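Local coordinates for protein putative oxidoreductase (Thermus thermophilus, PDB 2ISM) that is a putative oxidoreductase of the glucose/sorbosone dehydrogenase family, with a beta-propeller fold and a bound calcium ion, at residues 89-94 with 118-123; 93-98 with 103-108; 279-284 with 290-295; 294-297 with 302-305. One frame throughout, in Å; residues are numbered along the deposited sequence.

Contact 1: residues 89-94 with 118-123; sequences EPYVYA and VLDRVV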
loop_
_atom_site.group_PDB
_atom_site.type_symbol
_atom_site.label_atom_id
_atom_site.label_comp_id
_atom_site.label_asym_id
_atom_site.label_seq_id
_atom_site.Cartn_x
_atom_site.Cartn_y
_atom_site.Cartn_z
ATOM N N GLU B 89 27.629 -9.263 4.613
ATOM C CA GLU B 89 28.614 -8.191 4.613
ATOM C C GLU B 89 28.056 -7.428 5.808
ATOM O O GLU B 89 27.135 -6.628 5.664
ATOM C CB GLU B 89 28.509 -7.357 3.334
ATOM C CG GLU B 89 28.782 -8.139 2.051
ATOM C CD GLU B 89 30.255 -8.447 1.839
ATOM O OE1 GLU B 89 31.068 -8.182 2.752
ATOM O OE2 GLU B 89 30.600 -8.960 0.753
ATOM N N PRO B 90 28.585 -7.702 7.011
ATOM C CA PRO B 90 28.180 -7.097 8.282
ATOM C C PRO B 90 28.675 -5.664 8.236
ATOM O O PRO B 90 29.790 -5.376 8.669
ATOM C CB PRO B 90 28.905 -7.955 9.303
ATOM C CG PRO B 90 30.201 -8.198 8.621
ATOM C CD PRO B 90 29.765 -8.565 7.213
ATOM N N TYR B 91 27.841 -4.757 7.746
ATOM C CA TYR B 91 28.260 -3.370 7.652
ATOM C C TYR B 91 27.038 -2.460 7.699
ATOM O O TYR B 91 26.041 -2.692 7.016
ATOM C CB TYR B 91 29.162 -2.974 6.482
ATOM C CG TYR B 91 30.466 -3.744 6.458
ATOM C CD1 TYR B 91 31.433 -3.541 7.443
ATOM C CD2 TYR B 91 30.718 -4.701 5.472
ATOM C CE1 TYR B 91 32.619 -4.273 7.451
ATOM C CE2 TYR B 91 31.904 -5.440 5.470
ATOM C CZ TYR B 91 32.848 -5.221 6.463
ATOM O OH TYR B 91 34.012 -5.953 6.477
ATOM N N VAL B 92 27.135 -1.428 8.530
ATOM C CA VAL B 92 26.087 -0.429 8.678
ATOM C C VAL B 92 26.747 0.890 8.281
ATOM O O VAL B 92 27.791 1.261 8.827
ATOM C CB VAL B 92 25.590 -0.321 10.141
ATOM C CG1 VAL B 92 24.585 0.820 10.267
ATOM C CG2 VAL B 92 24.943 -1.633 10.573
ATOM N N TYR B 93 26.152 1.588 7.319
ATOM C CA TYR B 93 26.713 2.851 6.863
ATOM C C TYR B 93 26.040 4.015 7.561
ATOM O O TYR B 93 24.849 3.967 7.865
ATOM C CB TYR B 93 26.560 2.982 5.346
ATOM C CG TYR B 93 27.432 2.004 4.581
ATOM C CD1 TYR B 93 28.570 2.439 3.897
ATOM C CD2 TYR B 93 27.135 0.641 4.569
ATOM C CE1 TYR B 93 29.386 1.545 3.218
ATOM C CE2 TYR B 93 27.949 -0.268 3.893
ATOM C CZ TYR B 93 29.071 0.193 3.222
ATOM O OH TYR B 93 29.887 -0.703 2.564
ATOM N N ALA B 94 26.815 5.058 7.827
ATOM C CA ALA B 94 26.286 6.238 8.492
ATOM C C ALA B 94 26.985 7.482 7.984
ATOM O O ALA B 94 28.180 7.450 7.683
ATOM C CB ALA B 94 26.473 6.115 10.001
ATOM N N VAL B 118 30.501 -1.417 15.764
ATOM C CA VAL B 118 31.727 -0.696 16.081
ATOM C C VAL B 118 32.328 -0.132 14.806
ATOM O O VAL B 118 32.314 -0.782 13.761
ATOM C CB VAL B 118 32.779 -1.605 16.781
ATOM C CG1 VAL B 118 32.279 -2.012 18.161
ATOM C CG2 VAL B 118 33.062 -2.837 15.940
ATOM N N LEU B 119 32.852 1.085 14.904
ATOM C CA LEU B 119 33.459 1.755 13.766
ATOM C C LEU B 119 34.419 0.831 13.031
ATOM O O LEU B 119 35.304 0.227 13.637
ATOM C CB LEU B 119 34.217 3.000 14.228
ATOM C CG LEU B 119 33.882 4.339 13.562
ATOM C CD1 LEU B 119 34.933 5.361 13.969
ATOM C CD2 LEU B 119 33.845 4.197 12.050
ATOM N N ASP B 120 34.231 0.714 11.722
ATOM C CA ASP B 120 35.100 -0.115 10.904
ATOM C C ASP B 120 36.084 0.806 10.197
ATOM O O ASP B 120 37.296 0.703 10.392
ATOM C CB ASP B 120 34.278 -0.908 9.884
ATOM C CG ASP B 120 35.147 -1.678 8.907
ATOM O OD1 ASP B 120 36.052 -2.409 9.363
ATOM O OD2 ASP B 120 34.923 -1.554 7.683
ATOM N N ARG B 121 35.564 1.716 9.381
ATOM C CA ARG B 121 36.417 2.661 8.672
ATOM C C ARG B 121 35.620 3.758 7.972
ATOM O O ARG B 121 34.400 3.658 7.819
ATOM C CB ARG B 121 37.277 1.931 7.637
ATOM C CG ARG B 121 36.554 1.568 6.348
ATOM C CD ARG B 121 37.559 1.174 5.280
ATOM N NE ARG B 121 37.124 1.562 3.941
ATOM C CZ ARG B 121 36.377 0.806 3.146
ATOM N NH1 ARG B 121 35.978 -0.391 3.550
ATOM N NH2 ARG B 121 36.029 1.249 1.948
ATOM N N VAL B 122 36.320 4.808 7.554
ATOM C CA VAL B 122 35.691 5.906 6.839
ATOM C C VAL B 122 35.579 5.458 5.385
ATOM O O VAL B 122 36.536 4.931 4.816
ATOM C CB VAL B 122 36.543 7.191 6.924
ATOM C CG1 VAL B 122 35.873 8.315 6.151
ATOM C CG2 VAL B 122 36.725 7.590 8.380
ATOM N N VAL B 123 34.400 5.645 4.804
ATOM C CA VAL B 123 34.127 5.254 3.423
ATOM C C VAL B 123 34.414 6.399 2.453
ATOM O O VAL B 123 34.939 6.182 1.359
ATOM C CB VAL B 123 32.660 4.799 3.284
ATOM C CG1 VAL B 123 32.341 4.457 1.844
ATOM C CG2 VAL B 123 32.420 3.591 4.180
HETATM O O HOH W 1 36.142 -4.501 7.644
#
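Tyr91 turns its CG anti to its own carbonyl carbon (chi1 -59°), while Asp120 turns its CG anti to the backbone N (chi1 174°), and these two settings bring the ring and the carboxylate together. The contact spans one blade of the beta-propeller. It joins residues 89-94, which lead into strand 92-98, to residues 118-123 of the blade's edge strand 117-127. Strand 104-112 runs between them, so the two segments meet through side chains.

Asp120 OD2 approaches the Tyr91 ring obliquely, 3.6 Å from CE1. Ring and carboxylate planes are 33° apart. Water 1 ties the two groups at their polar ends. It lies 2.8 Å from Tyr91 OH and donates a hydrogen bond to Asp120 OD1 at 2.7 Å. The other carboxylate oxygen, OD2, forms a salt bridge with Arg109 of the intervening strand, which also makes a cation-pi contact with Tyr91. Asp120 and Arg121 together face Arg109 in a classic beta bulge.

The second meeting is apolar. The Tyr93 hydroxyl is held by Pro176 O and Arg109 NH1, which fixes the far end of its ring. Val123 lies at the corner where the chain leaves this strand direction. Its side chain crosses that of Tyr93 at about a right angle, with Val123 CG2 3.8 Å from Tyr93 CE1.

Contact 2: residues 93-98 with 103-108; sequences YAYRTV and LRNQVV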
loop_
_atom_site.group_PDB
_atom_site.type_symbol
_atom_site.label_atom_id
_atom_site.label_comp_id
_atom_site.label_asym_id
_atom_site.label_seq_id
_atom_site.Cartn_x
_atom_site.Cartn_y
_atom_site.Cartn_z
ATOM N N TYR B 93 26.152 1.588 7.319
ATOM C CA TYR B 93 26.713 2.851 6.863
ATOM C C TYR B 93 26.040 4.015 7.561
ATOM O O TYR B 93 24.849 3.967 7.865
ATOM C CB TYR B 93 26.560 2.982 5.346
ATOM C CG TYR B 93 27.432 2.004 4.581
ATOM C CD1 TYR B 93 28.570 2.439 3.897
ATOM C CD2 TYR B 93 27.135 0.641 4.569
ATOM C CE1 TYR B 93 29.386 1.545 3.218
ATOM C CE2 TYR B 93 27.949 -0.268 3.893
ATOM C CZ TYR B 93 29.071 0.193 3.222
ATOM O OH TYR B 93 29.887 -0.703 2.564
ATOM N N ALA B 94 26.815 5.058 7.827
ATOM C CA ALA B 94 26.286 6.238 8.492
ATOM C C ALA B 94 26.985 7.482 7.984
ATOM O O ALA B 94 28.180 7.450 7.683
ATOM C CB ALA B 94 26.473 6.115 10.001
ATOM N N TYR B 95 26.223 8.568 7.883
ATOM C CA TYR B 95 26.727 9.864 7.433
ATOM C C TYR B 95 26.838 10.712 8.693
ATOM O O TYR B 95 25.862 10.836 9.431
ATOM C CB TYR B 95 25.718 10.509 6.473
ATOM C CG TYR B 95 26.158 11.820 5.842
ATOM C CD1 TYR B 95 26.446 11.892 4.477
ATOM C CD2 TYR B 95 26.248 12.991 6.595
ATOM C CE1 TYR B 95 26.808 13.100 3.873
ATOM C CE2 TYR B 95 26.617 14.211 6.003
ATOM C CZ TYR B 95 26.891 14.255 4.642
ATOM O OH TYR B 95 27.240 15.442 4.037
ATOM N N ARG B 96 28.009 11.292 8.953
ATOM C CA ARG B 96 28.160 12.113 10.151
ATOM C C ARG B 96 29.078 13.316 9.976
ATOM O O ARG B 96 29.978 13.319 9.130
ATOM C CB ARG B 96 28.701 11.272 11.320
ATOM C CG ARG B 96 30.151 10.824 11.125
ATOM C CD ARG B 96 30.783 10.334 12.422
ATOM N NE ARG B 96 32.129 9.812 12.197
ATOM C CZ ARG B 96 32.938 9.369 13.156
ATOM N NH1 ARG B 96 32.543 9.386 14.423
ATOM N NH2 ARG B 96 34.138 8.892 12.843
ATOM N N THR B 97 28.837 14.338 10.796
ATOM C CA THR B 97 29.665 15.533 10.800
ATOM C C THR B 97 30.638 15.272 11.951
ATOM O O THR B 97 30.211 14.988 13.075
ATOM C CB THR B 97 28.842 16.799 11.131
ATOM O OG1 THR B 97 27.629 16.802 10.368
ATOM C CG2 THR B 97 29.645 18.055 10.790
ATOM N N VAL B 98 31.937 15.342 11.679
ATOM C CA VAL B 98 32.925 15.097 12.722
ATOM C C VAL B 98 33.857 16.300 12.871
ATOM O O VAL B 98 34.083 17.040 11.910
ATOM C CB VAL B 98 33.748 13.811 12.414
ATOM C CG1 VAL B 98 34.732 14.065 11.286
ATOM C CG2 VAL B 98 34.464 13.338 13.671
ATOM N N LEU B 103 37.010 19.784 10.948
ATOM C CA LEU B 103 35.562 19.738 10.801
ATOM C C LEU B 103 35.139 19.402 9.374
ATOM O O LEU B 103 35.461 20.130 8.435
ATOM C CB LEU B 103 34.956 21.084 11.209
ATOM C CG LEU B 103 33.440 21.256 11.059
ATOM C CD1 LEU B 103 32.699 20.301 11.991
ATOM C CD2 LEU B 103 33.073 22.694 11.386
ATOM N N ARG B 104 34.423 18.295 9.209
ATOM C CA ARG B 104 33.947 17.906 7.888
ATOM C C ARG B 104 32.905 16.800 8.000
ATOM O O ARG B 104 32.741 16.197 9.060
ATOM C CB ARG B 104 35.116 17.442 7.001
ATOM C CG ARG B 104 35.615 16.016 7.225
ATOM C CD ARG B 104 36.436 15.846 8.504
ATOM N NE ARG B 104 37.125 14.551 8.521
ATOM C CZ ARG B 104 37.994 14.166 9.453
ATOM N NH1 ARG B 104 38.294 14.969 10.467
ATOM N NH2 ARG B 104 38.574 12.977 9.368
ATOM N N ASN B 105 32.177 16.565 6.914
ATOM C CA ASN B 105 31.185 15.499 6.893
ATOM C C ASN B 105 31.848 14.282 6.248
ATOM O O ASN B 105 32.799 14.412 5.473
ATOM C CB ASN B 105 29.935 15.918 6.101
ATOM C CG ASN B 105 29.010 16.832 6.904
ATOM O OD1 ASN B 105 28.793 17.998 6.555
ATOM N ND2 ASN B 105 28.464 16.301 7.982
ATOM N N GLN B 106 31.361 13.098 6.585
ATOM C CA GLN B 106 31.925 11.875 6.042
ATOM C C GLN B 106 30.925 10.747 6.145
ATOM O O GLN B 106 29.956 10.824 6.896
ATOM C CB GLN B 106 33.183 11.477 6.822
ATOM C CG GLN B 106 32.972 11.435 8.325
ATOM C CD GLN B 106 34.157 10.864 9.089
ATOM O OE1 GLN B 106 35.317 11.157 8.786
ATOM N NE2 GLN B 106 33.865 10.061 10.099
ATOM N N VAL B 107 31.172 9.703 5.369
ATOM C CA VAL B 107 30.348 8.516 5.406
ATOM C C VAL B 107 31.265 7.480 6.020
ATOM O O VAL B 107 32.381 7.274 5.543
ATOM C CB VAL B 107 29.941 8.032 4.004
ATOM C CG1 VAL B 107 29.240 6.682 4.120
ATOM C CG2 VAL B 107 29.008 9.047 3.345
ATOM N N VAL B 108 30.812 6.855 7.095
ATOM C CA VAL B 108 31.605 5.836 7.755
ATOM C C VAL B 108 30.853 4.520 7.675
ATOM O O VAL B 108 29.694 4.475 7.264
ATOM C CB VAL B 108 31.874 6.186 9.239
ATOM C CG1 VAL B 108 32.723 7.444 9.326
ATOM C CG2 VAL B 108 30.557 6.377 9.987
#
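Ala94 and Val108 exchange two backbone hydrogen bonds at one end of an antiparallel beta hairpin, the two central strands of a propeller blade. Arg96 with Gln106 and Val98 with Arg104 form the other hydrogen-bonded pairs. In all three, each residue's N-H and C=O are both used. The bonds include Val108 N to Ala94 O at 2.8 Å and Val98 N to Arg104 O at 2.9 Å, the latter nearly straight at 173°. Carbonyls also receive CA-H contacts, such as Leu103 CA to Val98 O at 3.3 Å.

Thr97 and Arg104 find polar partners outside the pair. Thr97 OG1 is hydrogen-bonded to Gly76 N. Arg104 NE forms a salt bridge with Asp125, and its NH1 bonds to the carbonyls of Gly102 and Glu100. The guanidinium of Arg104 lays one face on Val98 CG1, which stands 3.5 Å above its plane. Arg96 and Gln106 run side by side and point the same way, with guanidinium and amide planes 40° apart.

On the face of Tyr95, Thr97, Asn105 and Val107, the Tyr95 ring has Gln106 O over one side. With its CG anti to its backbone N (chi1 -176°), Tyr95 lies across Val107 at about a right angle, Tyr95 CD1 4.0 Å from Val107 CG2.

Contact 3: residues 279-284 with 290-295; sequences DLYVAG and LLRLVL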
loop_
_atom_site.group_PDB
_atom_site.type_symbol
_atom_site.label_atom_id
_atom_site.label_comp_id
_atom_site.label_asym_id
_atom_site.label_seq_id
_atom_site.Cartn_x
_atom_site.Cartn_y
_atom_site.Cartn_z
ATOM N N ASP B 279 2.001 6.215 -4.750
ATOM C CA ASP B 279 2.130 7.659 -4.606
ATOM C C ASP B 279 3.468 8.025 -3.974
ATOM O O ASP B 279 4.129 7.184 -3.367
ATOM C CB ASP B 279 0.989 8.212 -3.746
ATOM C CG ASP B 279 -0.377 7.953 -4.354
ATOM O OD1 ASP B 279 -0.583 8.310 -5.534
ATOM O OD2 ASP B 279 -1.244 7.395 -3.649
ATOM N N LEU B 280 3.859 9.283 -4.125
ATOM C CA LEU B 280 5.115 9.762 -3.564
ATOM C C LEU B 280 4.808 10.561 -2.306
ATOM O O LEU B 280 4.136 11.590 -2.369
ATOM C CB LEU B 280 5.843 10.643 -4.584
ATOM C CG LEU B 280 7.220 11.201 -4.205
ATOM C CD1 LEU B 280 8.095 10.092 -3.638
ATOM C CD2 LEU B 280 7.870 11.828 -5.438
ATOM N N TYR B 281 5.289 10.079 -1.163
ATOM C CA TYR B 281 5.057 10.756 0.110
ATOM C C TYR B 281 6.260 11.598 0.499
ATOM O O TYR B 281 7.399 11.155 0.367
ATOM C CB TYR B 281 4.767 9.729 1.202
ATOM C CG TYR B 281 3.404 9.091 1.081
ATOM C CD1 TYR B 281 2.403 9.359 2.018
ATOM C CD2 TYR B 281 3.103 8.233 0.022
ATOM C CE1 TYR B 281 1.139 8.790 1.906
ATOM C CE2 TYR B 281 1.838 7.660 -0.100
ATOM C CZ TYR B 281 0.863 7.943 0.846
ATOM O OH TYR B 281 -0.385 7.381 0.736
ATOM N N VAL B 282 6.003 12.806 0.988
ATOM C CA VAL B 282 7.074 13.711 1.377
ATOM C C VAL B 282 6.874 14.233 2.796
ATOM O O VAL B 282 5.881 14.898 3.082
ATOM C CB VAL B 282 7.153 14.915 0.411
ATOM C CG1 VAL B 282 8.309 15.834 0.803
ATOM C CG2 VAL B 282 7.329 14.416 -1.012
ATOM N N ALA B 283 7.824 13.927 3.676
ATOM C CA ALA B 283 7.753 14.379 5.061
ATOM C C ALA B 283 8.003 15.881 5.111
ATOM O O ALA B 283 8.910 16.389 4.455
ATOM C CB ALA B 283 8.791 13.644 5.913
ATOM N N GLY B 284 7.190 16.583 5.890
ATOM C CA GLY B 284 7.348 18.016 6.001
ATOM C C GLY B 284 7.854 18.414 7.373
ATOM O O GLY B 284 7.307 18.010 8.401
ATOM N N LEU B 290 2.687 15.192 6.463
ATOM C CA LEU B 290 3.168 14.204 5.511
ATOM C C LEU B 290 2.280 14.405 4.291
ATOM O O LEU B 290 1.067 14.210 4.370
ATOM C CB LEU B 290 2.977 12.791 6.060
ATOM C CG LEU B 290 3.399 11.654 5.123
ATOM C CD1 LEU B 290 4.913 11.695 4.906
ATOM C CD2 LEU B 290 2.986 10.322 5.725
ATOM N N LEU B 291 2.871 14.816 3.176
ATOM C CA LEU B 291 2.093 15.044 1.969
ATOM C C LEU B 291 2.174 13.870 1.007
ATOM O O LEU B 291 3.176 13.151 0.956
ATOM C CB LEU B 291 2.555 16.322 1.266
ATOM C CG LEU B 291 2.497 17.612 2.094
ATOM C CD1 LEU B 291 2.919 18.789 1.230
ATOM C CD2 LEU B 291 1.094 17.824 2.634
ATOM N N ARG B 292 1.094 13.679 0.262
ATOM C CA ARG B 292 0.988 12.614 -0.722
ATOM C C ARG B 292 0.931 13.281 -2.090
ATOM O O ARG B 292 0.057 14.111 -2.344
ATOM C CB ARG B 292 -0.294 11.806 -0.483
ATOM C CG ARG B 292 -0.555 10.717 -1.511
ATOM C CD ARG B 292 -1.970 10.144 -1.399
ATOM N NE ARG B 292 -2.185 9.408 -0.155
ATOM C CZ ARG B 292 -2.932 9.840 0.856
ATOM N NH1 ARG B 292 -3.549 11.013 0.781
ATOM N NH2 ARG B 292 -3.060 9.097 1.949
ATOM N N LEU B 293 1.879 12.944 -2.959
ATOM C CA LEU B 293 1.910 13.508 -4.302
ATOM C C LEU B 293 1.386 12.462 -5.279
ATOM O O LEU B 293 1.951 11.375 -5.399
ATOM C CB LEU B 293 3.336 13.918 -4.693
ATOM C CG LEU B 293 3.858 15.285 -4.235
ATOM C CD1 LEU B 293 3.791 15.407 -2.723
ATOM C CD2 LEU B 293 5.287 15.454 -4.719
ATOM N N VAL B 294 0.291 12.787 -5.958
ATOM C CA VAL B 294 -0.304 11.872 -6.922
ATOM C C VAL B 294 0.336 12.145 -8.273
ATOM O O VAL B 294 0.223 13.245 -8.815
ATOM C CB VAL B 294 -1.827 12.082 -7.021
ATOM C CG1 VAL B 294 -2.433 11.037 -7.944
ATOM C CG2 VAL B 294 -2.452 12.000 -5.633
ATOM N N LEU B 295 1.010 11.136 -8.813
ATOM C CA LEU B 295 1.704 11.278 -10.081
ATOM C C LEU B 295 0.978 10.697 -11.287
ATOM O O LEU B 295 0.205 9.743 -11.178
ATOM C CB LEU B 295 3.084 10.626 -9.987
ATOM C CG LEU B 295 3.941 10.942 -8.759
ATOM C CD1 LEU B 295 5.248 10.169 -8.850
ATOM C CD2 LEU B 295 4.201 12.435 -8.673
HETATM O O HOH W 2 0.913 8.583 -7.955
#
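Leu280 pairs with Leu293, and Val282 with Leu291, as the hydrogen-bonded pairs of two antiparallel strands. The short strand axes come within 4.6 Å and their directions differ by 153°. Both pairs are bonded in both directions, with Leu293 N to Leu280 O at 2.7 Å. Between them lies the non-hydrogen-bonded pair Tyr281 and Arg292.

These two side chains run alongside each other. Arg292 CG sits over one face of the Tyr281 ring in a CH-pi contact, 4.3 Å from the centroid. The chain then bends at CG-CD (chi3 -67°), which turns the guanidinium toward the phenol oxygen. Arg292 NE donates to Tyr281 OH at 2.9 Å, and NH2 adds a weak bond to the same oxygen. The two planes stand 84° apart. This is a hairpin within one blade of the beta-propeller, flanked by strands 270-276 and 301-312. From the latter, Glu308 takes Arg292 NH1 in a salt bridge.

Leu290 CG meets the Tyr281 ring at its edge, 4.0 Å from Tyr281 CD1. On the other face of the sheet, Val282 CG2 touches Leu293 CD1 at 4.1 Å. Water 2 bridges the strands at the open end of the hairpin. It lies 2.9 Å from Asp279 OD1, to which it can donate, and accepts from Leu295 N at 2.7 Å.

Contact 4: residues 294-297 with 302-305; sequences VLEG and WRVL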
loop_
_atom_site.group_PDB
_atom_site.type_symbol
_atom_site.label_atom_id
_atom_site.label_comp_id
_atom_site.label_asym_id
_atom_site.label_seq_id
_atom_site.Cartn_x
_atom_site.Cartn_y
_atom_site.Cartn_z
ATOM N N VAL B 294 0.291 12.787 -5.958
ATOM C CA VAL B 294 -0.304 11.872 -6.922
ATOM C C VAL B 294 0.336 12.145 -8.273
ATOM O O VAL B 294 0.223 13.245 -8.815
ATOM C CB VAL B 294 -1.827 12.082 -7.021
ATOM C CG1 VAL B 294 -2.433 11.037 -7.944
ATOM C CG2 VAL B 294 -2.452 12.000 -5.633
ATOM N N LEU B 295 1.010 11.136 -8.813
ATOM C CA LEU B 295 1.704 11.278 -10.081
ATOM C C LEU B 295 0.978 10.697 -11.287
ATOM O O LEU B 295 0.205 9.743 -11.178
ATOM C CB LEU B 295 3.084 10.626 -9.987
ATOM C CG LEU B 295 3.941 10.942 -8.759
ATOM C CD1 LEU B 295 5.248 10.169 -8.850
ATOM C CD2 LEU B 295 4.201 12.435 -8.673
ATOM N N GLU B 296 1.252 11.289 -12.442
ATOM C CA GLU B 296 0.685 10.845 -13.702
ATOM C C GLU B 296 1.797 10.935 -14.734
ATOM O O GLU B 296 2.511 11.936 -14.803
ATOM C CB GLU B 296 -0.486 11.732 -14.127
ATOM C CG GLU B 296 -1.015 11.403 -15.517
ATOM C CD GLU B 296 -2.297 12.138 -15.854
ATOM O OE1 GLU B 296 -3.315 11.907 -15.165
ATOM O OE2 GLU B 296 -2.287 12.948 -16.806
ATOM N N GLY B 297 1.956 9.883 -15.525
ATOM C CA GLY B 297 2.990 9.900 -16.538
ATOM C C GLY B 297 3.704 8.581 -16.724
ATOM O O GLY B 297 3.160 7.511 -16.451
ATOM N N TRP B 302 7.008 12.728 -15.872
ATOM C CA TRP B 302 6.105 12.723 -14.726
ATOM C C TRP B 302 5.628 14.125 -14.372
ATOM O O TRP B 302 6.289 15.120 -14.670
ATOM C CB TRP B 302 6.786 12.134 -13.485
ATOM C CG TRP B 302 7.191 10.704 -13.604
ATOM C CD1 TRP B 302 8.451 10.223 -13.813
ATOM C CD2 TRP B 302 6.335 9.562 -13.513
ATOM N NE1 TRP B 302 8.432 8.850 -13.854
ATOM C CE2 TRP B 302 7.143 8.417 -13.673
ATOM C CE3 TRP B 302 4.956 9.394 -13.311
ATOM C CZ2 TRP B 302 6.624 7.119 -13.638
ATOM C CZ3 TRP B 302 4.438 8.103 -13.274
ATOM C CH2 TRP B 302 5.272 6.983 -13.438
ATOM N N ARG B 303 4.468 14.191 -13.731
ATOM C CA ARG B 303 3.908 15.453 -13.281
ATOM C C ARG B 303 2.966 15.153 -12.130
ATOM O O ARG B 303 2.396 14.064 -12.051
ATOM C CB ARG B 303 3.173 16.172 -14.419
ATOM C CG ARG B 303 1.911 15.499 -14.930
ATOM C CD ARG B 303 1.432 16.221 -16.183
ATOM N NE ARG B 303 0.142 15.747 -16.674
ATOM C CZ ARG B 303 -0.386 16.110 -17.840
ATOM N NH1 ARG B 303 0.269 16.947 -18.635
ATOM N NH2 ARG B 303 -1.570 15.643 -18.210
ATOM N N VAL B 304 2.819 16.107 -11.222
ATOM C CA VAL B 304 1.949 15.912 -10.074
ATOM C C VAL B 304 0.514 16.325 -10.384
ATOM O O VAL B 304 0.250 17.480 -10.715
ATOM C CB VAL B 304 2.452 16.719 -8.855
ATOM C CG1 VAL B 304 1.529 16.498 -7.666
ATOM C CG2 VAL B 304 3.876 16.298 -8.505
ATOM N N LEU B 305 -0.405 15.368 -10.287
ATOM C CA LEU B 305 -1.818 15.633 -10.533
ATOM C C LEU B 305 -2.377 16.449 -9.378
ATOM O O LEU B 305 -2.993 17.495 -9.581
ATOM C CB LEU B 305 -2.603 14.327 -10.637
ATOM C CG LEU B 305 -2.532 13.539 -11.942
ATOM C CD1 LEU B 305 -3.303 12.236 -11.783
ATOM C CD2 LEU B 305 -3.113 14.375 -13.078
#
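Glu296 OE2 and Arg303 NH2 form a salt bridge of 3.1 Å, met nearly along the C-O axis of the carboxylate. The two side chains lie side by side and point the same way, with their flat groups 43° apart. The glutamate chain is extended, with CG anti to the backbone N (chi1 174°). Leu305 crosses it obliquely, and its CG packs 3.5 Å from Glu296 CB.

Past Glu296, Trp302 lays one ring face against the backbone of Gly297, whose C stands 3.5 Å above the ring plane. Leu295 CB approaches the same ring obliquely, 4.0 Å from CE3. Leu295 CD2 also touches Val304 CG2 at 3.9 Å.

Backbone pairing brings these side chains together. Glu296 and Arg303 are a hydrogen-bonded antiparallel pair, and Leu305 N donates to Val294 O at 2.7 Å. The strands belong to the outer hairpin of a propeller blade, 289-298 with 301-312. Further out, Trp302 NE1 bonds to Glu215 and its ring stacks on His210, so the indole links this hairpin to residues well outside it.

The contact lies at the protein surface. Its ion pair is therefore probably softened by solvent, while the indole is held by a bond and a stack, which probably limits its movement against Gly297.

In the fold
From the N terminus, strand 92-98 comes first and serves both contact 1 and contact 2. Contact 2 closes the short hairpin loop to strand 104-112. Contact 1 starts on the same strand but closes later, at strand 117-127, and so spans that hairpin. The two touch, with Val123 N probably hydrogen-bonded to Val107 O. Much later, contact 3 closes the hairpin from strand 279-284 to strand 289-298. Contact 4 opens where it ends and continues to strand 301-312. They share Val294 and Leu295. Each pair ties together three strands of a four-stranded blade. The blades lie on opposite sides of the chain's centre, with contacts 2 and 3 about 28 Å apart between centres.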